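Local coordinates for pyridoxal 5'-phosphate synthase subunit PdxT (Thermus thermophilus, PDB 2YWD), which probably hydrolyses glutamine to glutamate and ammonia and passes the ammonia to its partner subunit PdxS for pyridoxal 5'-phosphate synthesis, at residues A76-C81 and F171-T176. Numbering follows the deposited sequence.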
loop_
_atom_site.group_PDB
_atom_site.type_symbol
_atom_site.label_atom_id
_atom_site.label_comp_id
_atom_site.label_asym_id
_atom_site.label_seq_id
_atom_site.Cartn_x
_atom_site.Cartn_y
_atom_site.Cartn_z
ATOM N N ALA A 76 9.215 6.444 2.757
ATOM C CA ALA A 76 7.760 6.542 2.677
ATOM C C ALA A 76 7.240 5.235 2.093
ATOM O O ALA A 76 7.890 4.632 1.242
ATOM C CB ALA A 76 7.356 7.704 1.790
ATOM N N LEU A 77 6.062 4.818 2.543
ATOM C CA LEU A 77 5.451 3.571 2.094
ATOM C C LEU A 77 4.044 3.773 1.555
ATOM O O LEU A 77 3.272 4.570 2.084
ATOM C CB LEU A 77 5.366 2.579 3.257
ATOM C CG LEU A 77 6.652 2.216 3.988
ATOM C CD1 LEU A 77 6.321 1.298 5.156
ATOM C CD2 LEU A 77 7.615 1.539 3.020
ATOM N N PHE A 78 3.719 3.031 0.504
ATOM C CA PHE A 78 2.396 3.066 -0.105
ATOM C C PHE A 78 2.027 1.604 -0.334
ATOM O O PHE A 78 2.644 0.924 -1.152
ATOM C CB PHE A 78 2.425 3.820 -1.445
ATOM C CG PHE A 78 1.066 3.962 -2.109
ATOM C CD1 PHE A 78 -0.109 3.706 -1.406
ATOM C CD2 PHE A 78 0.971 4.384 -3.437
ATOM C CE1 PHE A 78 -1.359 3.867 -2.014
ATOM C CE2 PHE A 78 -0.271 4.551 -4.053
ATOM C CZ PHE A 78 -1.439 4.293 -3.342
ATOM N N GLY A 79 1.043 1.119 0.417
ATOM C CA GLY A 79 0.612 -0.257 0.270
ATOM C C GLY A 79 -0.760 -0.311 -0.369
ATOM O O GLY A 79 -1.668 0.407 0.043
ATOM N N THR A 80 -0.910 -1.158 -1.380
ATOM C CA THR A 80 -2.176 -1.305 -2.084
ATOM C C THR A 80 -2.651 -2.749 -1.978
ATOM O O THR A 80 -1.929 -3.667 -2.358
ATOM C CB THR A 80 -2.029 -0.943 -3.582
ATOM O OG1 THR A 80 -1.066 -1.814 -4.203
ATOM C CG2 THR A 80 -1.557 0.488 -3.729
ATOM N N CYS A 81 -3.864 -2.939 -1.463
ATOM C CA CYS A 81 -4.432 -4.280 -1.322
ATOM C C CYS A 81 -3.530 -5.092 -0.389
ATOM O O CYS A 81 -3.491 -4.831 0.813
ATOM C CB CYS A 81 -4.545 -4.938 -2.707
ATOM S SG CYS A 81 -5.241 -6.628 -2.749
ATOM N N PHE A 171 -7.980 -0.384 -2.624
ATOM C CA PHE A 171 -8.189 -0.464 -4.070
ATOM C C PHE A 171 -6.865 -0.383 -4.839
ATOM O O PHE A 171 -5.816 -0.103 -4.260
ATOM C CB PHE A 171 -9.142 0.642 -4.536
ATOM C CG PHE A 171 -8.679 2.031 -4.204
ATOM C CD1 PHE A 171 -7.889 2.747 -5.095
ATOM C CD2 PHE A 171 -9.041 2.627 -2.997
ATOM C CE1 PHE A 171 -7.464 4.038 -4.793
ATOM C CE2 PHE A 171 -8.624 3.920 -2.683
ATOM C CZ PHE A 171 -7.833 4.627 -3.584
ATOM N N HIS A 172 -6.929 -0.619 -6.148
ATOM C CA HIS A 172 -5.744 -0.638 -7.004
ATOM C C HIS A 172 -5.590 0.560 -7.936
ATOM O O HIS A 172 -6.075 0.540 -9.070
ATOM C CB HIS A 172 -5.762 -1.906 -7.861
ATOM C CG HIS A 172 -5.732 -3.176 -7.073
ATOM N ND1 HIS A 172 -4.558 -3.811 -6.731
ATOM C CD2 HIS A 172 -6.732 -3.936 -6.568
ATOM C CE1 HIS A 172 -4.837 -4.911 -6.052
ATOM N NE2 HIS A 172 -6.149 -5.010 -5.940
ATOM N N PRO A 173 -4.898 1.614 -7.485
ATOM C CA PRO A 173 -4.734 2.772 -8.368
ATOM C C PRO A 173 -3.906 2.415 -9.599
ATOM O O PRO A 173 -4.043 3.040 -10.654
ATOM C CB PRO A 173 -4.030 3.791 -7.475
ATOM C CG PRO A 173 -3.220 2.923 -6.554
ATOM C CD PRO A 173 -4.205 1.824 -6.202
ATOM N N GLU A 174 -3.055 1.400 -9.462
ATOM C CA GLU A 174 -2.197 0.962 -10.560
ATOM C C GLU A 174 -2.983 0.217 -11.635
ATOM O O GLU A 174 -2.440 -0.112 -12.693
ATOM C CB GLU A 174 -1.060 0.066 -10.044
ATOM C CG GLU A 174 -1.470 -1.374 -9.728
ATOM C CD GLU A 174 -2.204 -1.532 -8.409
ATOM O OE1 GLU A 174 -2.575 -0.511 -7.788
ATOM O OE2 GLU A 174 -2.412 -2.694 -7.991
ATOM N N LEU A 175 -4.255 -0.061 -11.368
ATOM C CA LEU A 175 -5.081 -0.751 -12.353
ATOM C C LEU A 175 -5.878 0.241 -13.187
ATOM O O LEU A 175 -6.848 -0.122 -13.860
ATOM C CB LEU A 175 -6.007 -1.767 -11.679
ATOM C CG LEU A 175 -5.260 -3.001 -11.156
ATOM C CD1 LEU A 175 -6.252 -4.028 -10.633
ATOM C CD2 LEU A 175 -4.420 -3.605 -12.285
ATOM N N THR A 176 -5.452 1.499 -13.129
ATOM C CA THR A 176 -6.055 2.576 -13.904
ATOM C C THR A 176 -4.857 3.251 -14.562
ATOM O O THR A 176 -3.712 2.947 -14.226
ATOM C CB THR A 176 -6.758 3.633 -13.017
ATOM O OG1 THR A 176 -5.772 4.428 -12.344
ATOM C CG2 THR A 176 -7.655 2.962 -11.984
#
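Cys81 and His172 bring their side chains together where the end of strand 76-80 faces the loop that follows strand 166-169. Cys81 CB presses against the imidazole, 3.4 Å from His172 CE1. With SG anti to the backbone N (chi1 -180°), the sulfur of Cys81 reaches on to lie 3.7 Å from His172 NE2. The sulfur stands obliquely to the ring, neither above its centre nor in its plane. Through its other ring nitrogen, ND1, His172 donates to Glu174 OE2 at 2.7 Å; the oxygen lies close to the ring plane and is met on its syn side, though 28° out of the carboxylate plane, a bond that restrains the turn of the ring. Glu174 reaches back to the histidine because its chain bends at chi2. Cys81, at the N-cap of helix 82-87 with a positive phi of 61°, sits on what fits the nucleophile elbow of class I glutamine amidotransferases, and the three residues line up as the predicted Cys-His-Glu triad. With an alanine in place of His172, Glu174 OE2 would probably lose its N-H donor and a gap would open beside the cysteine sulfur. One residue back along the strand, Thr80 turns its two branches to different neighbours: CG2 packs 3.9 Å from Pro173 CD, while OG1 is 4.1 Å from Glu174 OE1 and hydrogen-bonds instead to His17 NE2 of helix 14-22. The same CG2 also lies over one face of the Phe78 ring, offset toward the rim. Phe78 CZ then meets Pro173 CG at 3.9 Å, and Leu181 of helix 180-189 and Phe131 of strand 129-136 also touch the proline.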